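Long-range contacts in L-iditol 2-dehydrogenase (Clostridium scindens, PDB 4OH1), which probably oxidises L-iditol and related polyols at carbon 2 with NAD+, as a zinc-containing member of the alcohol dehydrogenase family: residues 28-33 and 80-85; 202-207 and 221-226. One frame throughout, in Å; residues are numbered along the deposited sequence.

Contact 1: residues 28-33 and 80-85; sequences MPEPKD and IDKVGS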
loop_
_atom_site.group_PDB
_atom_site.type_symbol
_atom_site.label_atom_id
_atom_site.label_comp_id
_atom_site.label_asym_id
_atom_site.label_seq_id
_atom_site.Cartn_x
_atom_site.Cartn_y
_atom_site.Cartn_z
HETATM N N MSE A 28 37.132 27.184 13.273
HETATM C CA MSE A 28 37.067 26.082 12.359
HETATM C C MSE A 28 36.664 24.802 13.111
HETATM O O MSE A 28 37.307 24.432 14.078
HETATM C CB MSE A 28 38.453 25.905 11.758
HETATM C CG MSE A 28 38.579 24.790 10.773
HETATM SE SE MSE A 28 37.603 25.269 9.130
HETATM C CE MSE A 28 38.762 24.640 7.672
ATOM N N PRO A 29 35.594 24.116 12.687
ATOM C CA PRO A 29 35.279 22.876 13.414
ATOM C C PRO A 29 36.121 21.678 12.933
ATOM O O PRO A 29 36.636 21.674 11.815
ATOM C CB PRO A 29 33.800 22.667 13.108
ATOM C CG PRO A 29 33.614 23.223 11.764
ATOM C CD PRO A 29 34.529 24.471 11.739
ATOM N N GLU A 30 36.237 20.664 13.777
ATOM C CA GLU A 30 37.130 19.539 13.564
ATOM C C GLU A 30 36.321 18.278 13.647
ATOM O O GLU A 30 35.563 18.116 14.555
ATOM C CB GLU A 30 38.206 19.530 14.678
ATOM C CG GLU A 30 39.373 20.517 14.467
ATOM C CD GLU A 30 39.998 20.362 13.087
ATOM O OE1 GLU A 30 39.925 19.247 12.534
ATOM O OE2 GLU A 30 40.543 21.334 12.523
ATOM N N PRO A 31 36.446 17.382 12.691
ATOM C CA PRO A 31 35.632 16.171 12.793
ATOM C C PRO A 31 36.245 15.081 13.657
ATOM O O PRO A 31 37.416 14.813 13.533
ATOM C CB PRO A 31 35.606 15.670 11.374
ATOM C CG PRO A 31 36.859 16.233 10.767
ATOM C CD PRO A 31 37.073 17.533 11.379
ATOM N N LYS A 32 35.428 14.431 14.480
ATOM C CA LYS A 32 35.830 13.192 15.162
ATOM C C LYS A 32 35.927 12.056 14.146
ATOM O O LYS A 32 35.791 12.300 12.954
ATOM C CB LYS A 32 34.809 12.786 16.195
ATOM C CG LYS A 32 34.414 13.840 17.138
ATOM C CD LYS A 32 33.631 13.196 18.275
ATOM C CE LYS A 32 32.752 14.174 19.004
ATOM N NZ LYS A 32 33.434 15.480 19.197
ATOM N N ASP A 33 36.162 10.821 14.615
ATOM C CA ASP A 33 36.438 9.651 13.721
ATOM C C ASP A 33 35.316 9.346 12.692
ATOM O O ASP A 33 35.595 9.009 11.526
ATOM C CB ASP A 33 36.713 8.376 14.549
ATOM C CG ASP A 33 38.009 8.465 15.374
ATOM O OD1 ASP A 33 38.831 9.357 15.131
ATOM O OD2 ASP A 33 38.202 7.638 16.278
ATOM N N ILE A 80 33.570 17.769 0.440
ATOM C CA ILE A 80 34.232 17.259 1.608
ATOM C C ILE A 80 35.647 17.875 1.724
ATOM O O ILE A 80 36.420 17.866 0.775
ATOM C CB ILE A 80 34.330 15.750 1.582
ATOM C CG1 ILE A 80 32.924 15.135 1.610
ATOM C CG2 ILE A 80 35.148 15.256 2.784
ATOM C CD1 ILE A 80 32.856 13.634 1.947
ATOM N N ASP A 81 35.923 18.416 2.905
ATOM C CA ASP A 81 37.152 19.109 3.223
ATOM C C ASP A 81 38.055 18.278 4.142
ATOM O O ASP A 81 39.254 18.396 4.070
ATOM C CB ASP A 81 36.808 20.382 3.960
ATOM C CG ASP A 81 38.007 21.228 4.238
ATOM O OD1 ASP A 81 38.593 21.713 3.248
ATOM O OD2 ASP A 81 38.345 21.432 5.428
ATOM N N LYS A 82 37.481 17.438 4.994
ATOM C CA LYS A 82 38.246 16.602 5.885
ATOM C C LYS A 82 37.365 15.505 6.470
ATOM O O LYS A 82 36.177 15.724 6.762
ATOM C CB LYS A 82 38.777 17.440 7.020
ATOM C CG LYS A 82 39.454 16.663 8.112
ATOM C CD LYS A 82 40.281 17.580 8.992
ATOM C CE LYS A 82 40.959 16.837 10.171
ATOM N NZ LYS A 82 41.546 17.846 11.084
ATOM N N VAL A 83 37.952 14.331 6.623
ATOM C CA VAL A 83 37.247 13.098 6.946
ATOM C C VAL A 83 37.891 12.440 8.199
ATOM O O VAL A 83 39.074 12.231 8.230
ATOM C CB VAL A 83 37.378 12.104 5.738
ATOM C CG1 VAL A 83 36.634 10.825 6.027
ATOM C CG2 VAL A 83 36.786 12.672 4.486
ATOM N N GLY A 84 37.113 12.098 9.215
ATOM C CA GLY A 84 37.607 11.228 10.282
ATOM C C GLY A 84 37.995 9.847 9.754
ATOM O O GLY A 84 37.506 9.386 8.726
ATOM N N SER A 85 38.873 9.169 10.473
ATOM C CA SER A 85 39.367 7.877 10.052
ATOM C C SER A 85 38.266 6.835 9.865
ATOM O O SER A 85 38.314 6.090 8.903
ATOM C CB SER A 85 40.455 7.382 11.037
ATOM O OG SER A 85 40.013 7.467 12.379
HETATM O O HOH W 1 39.578 10.436 12.911
#
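Gly84 meets Lys32 and Asp33 where the two backbones come closest. Its CA lies 3.4 Å from Lys32 O and makes a CA-H...O contact with it. A second such contact runs from the same CA to Asp33 O. With no side chain, Gly84 lets both carbonyl oxygens approach its CA. Gly84 is also the N-cap residue of helix 85-89.

Next to this tight point, Pro31 packs on Lys82. The proline ring crosses the lysine chain at about a right angle, and Pro31 CG sits 3.7 Å from Lys82 CG. The lysine chain is extended all the way (chi4 -171°), which carries NZ past the ring to Glu30. There Lys82 NZ forms a salt bridge of 2.6 Å with Glu30 OE1. It comes from the syn side of the carboxylate, 28° out of its plane. Glu30 starts away from Lys82 but bends so that its carboxylate comes back to NZ, while OE2 is salt-bridged to Arg37 of strand 35-44.

The remaining edges are looser. At one end, Asp33 and Ser85 are exposed and share a water, which donates to Asp33 OD1 at 2.6 Å and accepts from Ser85 N at 2.8 Å. At the other end, the selenomethionine Met28 brings CE to 3.9 Å from Asp81 OD2, which is salt-bridged to Arg37. Asp81 and Lys82 form a classic beta bulge opposite Arg37. The contact ties the loop before strand 35-44 to the end of strand 75-83. Lys82, Glu30, Arg37 and Asp81 thus form a chain of four charges that probably largely balances itself.

Contact 2: residues 202-207 and 221-226; sequences TVFDIV and YALNSA
Val203 O accepts the shortest hydrogen bond between the two strands, 2.7 Å from Leu223 N. The bond is straight, 168° at the hydrogen, and the donor lies nearly along the C=O axis. Ala222 CA adds a CA-H...O contact to the same oxygen. This is parallel pairing in the beta-alpha-beta unit of the Rossmann-type domain. Strand 200-205 leads through helix 208-216 to strand 221-224, the outermost strand of the sheet within this chain.

The ladder continues on both sides. Val203 N binds Tyr221 O, and Asp205 N binds Leu223 O. The last rung, Ser225 N to Asp205 O at 2.9 Å, is different. Its donor stands above the carbonyl plane, 51° out of it, as the second strand ends.

Thr202, Phe204, Tyr221 and Leu223 put their side chains on one face. Leu223 CD1 touches both Thr202 CG2, at 3.9 Å, and Phe204 CE2, at 4.0 Å, and approaches the phenyl ring obliquely. Thr202 OG1 lies at the edge of the Tyr221 ring, near its plane, but its hydrogen bond is to Tyr242 OH. Helix 230-238 covers this face through Val230, Ala234 and Leu237. Val203, Asp205 and Ala222 face helix 208-216 on the other side.

Two Asx turns finish the strands. Asn224 OD1 accepts from Ala226 N at 2.8 Å, in the carbonyl plane. Asp205 OD2 accepts from Ala182 N in the glycine-rich turn, a link consistent with a Rossmann nucleotide site. The other oxygen, Asp205 OD1, uses its anti lone pair to accept from Val207 N at 2.9 Å.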
loop_
_atom_site.group_PDB
_atom_site.type_symbol
_atom_site.label_atom_id
_atom_site.label_comp_id
_atom_site.label_asym_id
_atom_site.label_seq_id
_atom_site.Cartn_x
_atom_site.Cartn_y
_atom_site.Cartn_z
ATOM N N THR A 202 -3.791 22.725 -9.840
ATOM C CA THR A 202 -4.226 24.111 -9.580
ATOM C C THR A 202 -3.535 24.645 -8.357
ATOM O O THR A 202 -3.558 24.028 -7.286
ATOM C CB THR A 202 -5.721 24.133 -9.282
ATOM O OG1 THR A 202 -6.417 23.555 -10.382
ATOM C CG2 THR A 202 -6.225 25.542 -9.064
ATOM N N VAL A 203 -2.888 25.774 -8.504
ATOM C CA VAL A 203 -2.215 26.445 -7.391
ATOM C C VAL A 203 -3.010 27.658 -6.914
ATOM O O VAL A 203 -3.627 28.404 -7.712
ATOM C CB VAL A 203 -0.790 26.859 -7.806
ATOM C CG1 VAL A 203 -0.065 27.677 -6.728
ATOM C CG2 VAL A 203 0.040 25.606 -8.138
ATOM N N PHE A 204 -2.989 27.862 -5.605
ATOM C CA PHE A 204 -3.723 28.962 -4.988
ATOM C C PHE A 204 -2.745 29.880 -4.255
ATOM O O PHE A 204 -1.883 29.386 -3.571
ATOM C CB PHE A 204 -4.771 28.427 -3.999
ATOM C CG PHE A 204 -5.817 27.572 -4.613
ATOM C CD1 PHE A 204 -5.559 26.235 -4.894
ATOM C CD2 PHE A 204 -7.099 28.064 -4.866
ATOM C CE1 PHE A 204 -6.533 25.406 -5.435
ATOM C CE2 PHE A 204 -8.073 27.228 -5.401
ATOM C CZ PHE A 204 -7.748 25.874 -5.685
ATOM N N ASP A 205 -2.858 31.189 -4.439
ATOM C CA ASP A 205 -2.067 32.144 -3.642
ATOM C C ASP A 205 -2.766 33.496 -3.610
ATOM O O ASP A 205 -3.704 33.673 -4.363
ATOM C CB ASP A 205 -0.653 32.286 -4.251
ATOM C CG ASP A 205 0.375 32.855 -3.272
ATOM O OD1 ASP A 205 0.483 34.109 -3.106
ATOM O OD2 ASP A 205 1.130 32.064 -2.662
ATOM N N ILE A 206 -2.295 34.462 -2.796
ATOM C CA ILE A 206 -2.783 35.886 -2.830
ATOM C C ILE A 206 -2.108 36.746 -3.905
ATOM O O ILE A 206 -2.672 37.692 -4.499
ATOM C CB ILE A 206 -2.472 36.609 -1.524
ATOM C CG1 ILE A 206 -2.867 35.769 -0.312
ATOM C CG2 ILE A 206 -3.218 37.927 -1.475
ATOM C CD1 ILE A 206 -4.248 35.144 -0.458
ATOM N N VAL A 207 -0.857 36.437 -4.127
ATOM C CA VAL A 207 -0.007 37.318 -4.875
ATOM C C VAL A 207 -0.032 36.939 -6.347
ATOM O O VAL A 207 0.269 35.829 -6.689
ATOM C CB VAL A 207 1.418 37.214 -4.298
ATOM C CG1 VAL A 207 2.423 38.095 -5.071
ATOM C CG2 VAL A 207 1.378 37.516 -2.766
ATOM N N TYR A 221 -3.766 25.573 -13.691
ATOM C CA TYR A 221 -4.485 26.759 -13.309
ATOM C C TYR A 221 -3.819 27.357 -12.087
ATOM O O TYR A 221 -3.206 26.660 -11.275
ATOM C CB TYR A 221 -5.940 26.402 -12.972
ATOM C CG TYR A 221 -6.634 25.704 -14.089
ATOM C CD1 TYR A 221 -6.978 26.392 -15.247
ATOM C CD2 TYR A 221 -6.896 24.361 -14.034
ATOM C CE1 TYR A 221 -7.598 25.775 -16.287
ATOM C CE2 TYR A 221 -7.516 23.709 -15.108
ATOM C CZ TYR A 221 -7.854 24.447 -16.214
ATOM O OH TYR A 221 -8.441 23.860 -17.278
ATOM N N ALA A 222 -3.968 28.649 -11.948
ATOM C CA ALA A 222 -3.414 29.369 -10.818
ATOM C C ALA A 222 -4.408 30.422 -10.382
ATOM O O ALA A 222 -4.748 31.290 -11.149
ATOM C CB ALA A 222 -2.113 29.991 -11.191
ATOM N N LEU A 223 -4.900 30.307 -9.152
ATOM C CA LEU A 223 -6.029 31.102 -8.734
ATOM C C LEU A 223 -5.748 31.884 -7.481
ATOM O O LEU A 223 -4.979 31.458 -6.598
ATOM C CB LEU A 223 -7.218 30.196 -8.457
ATOM C CG LEU A 223 -7.747 29.350 -9.615
ATOM C CD1 LEU A 223 -8.851 28.420 -9.150
ATOM C CD2 LEU A 223 -8.201 30.270 -10.707
ATOM N N ASN A 224 -6.438 33.008 -7.379
ATOM C CA ASN A 224 -6.329 33.858 -6.212
ATOM C C ASN A 224 -7.183 33.382 -5.045
ATOM O O ASN A 224 -8.419 33.382 -5.133
ATOM C CB ASN A 224 -6.714 35.260 -6.563
ATOM C CG ASN A 224 -6.340 36.221 -5.469
ATOM O OD1 ASN A 224 -6.608 35.987 -4.269
ATOM N ND2 ASN A 224 -5.635 37.258 -5.852
ATOM N N SER A 225 -6.536 33.015 -3.938
ATOM C CA SER A 225 -7.225 32.325 -2.843
ATOM C C SER A 225 -8.058 33.247 -1.972
ATOM O O SER A 225 -8.842 32.741 -1.144
ATOM C CB SER A 225 -6.256 31.564 -1.954
ATOM O OG SER A 225 -5.192 32.381 -1.541
ATOM N N ALA A 226 -7.857 34.559 -2.166
ATOM C CA ALA A 226 -8.613 35.641 -1.539
ATOM C C ALA A 226 -9.884 36.035 -2.304
ATOM O O ALA A 226 -10.835 36.463 -1.687
ATOM C CB ALA A 226 -7.716 36.889 -1.337
#

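Contacts 1 and 2 lie on opposite sides of the chain's centre. Their own centres are 47 Å apart and their nearest atoms about 35 Å apart, so they do not touch. They follow in series along the chain, contact 1 closing before contact 2 opens. Contact 1 joins a loop to the far end of strand 75-83, in the mixed sheet of the GroES-like part; that strand opens with Glu75, a zinc ligand. Contact 2 belongs to the parallel sheet of the Rossmann-type part. Both are away from the two zinc sites, the one with Cys46, oxidised here to cysteinesulfonic acid, His74, Glu75 and Glu157 and the one with four cysteines. Contact 2 alone reaches the glycine-rich turn, through Asp205.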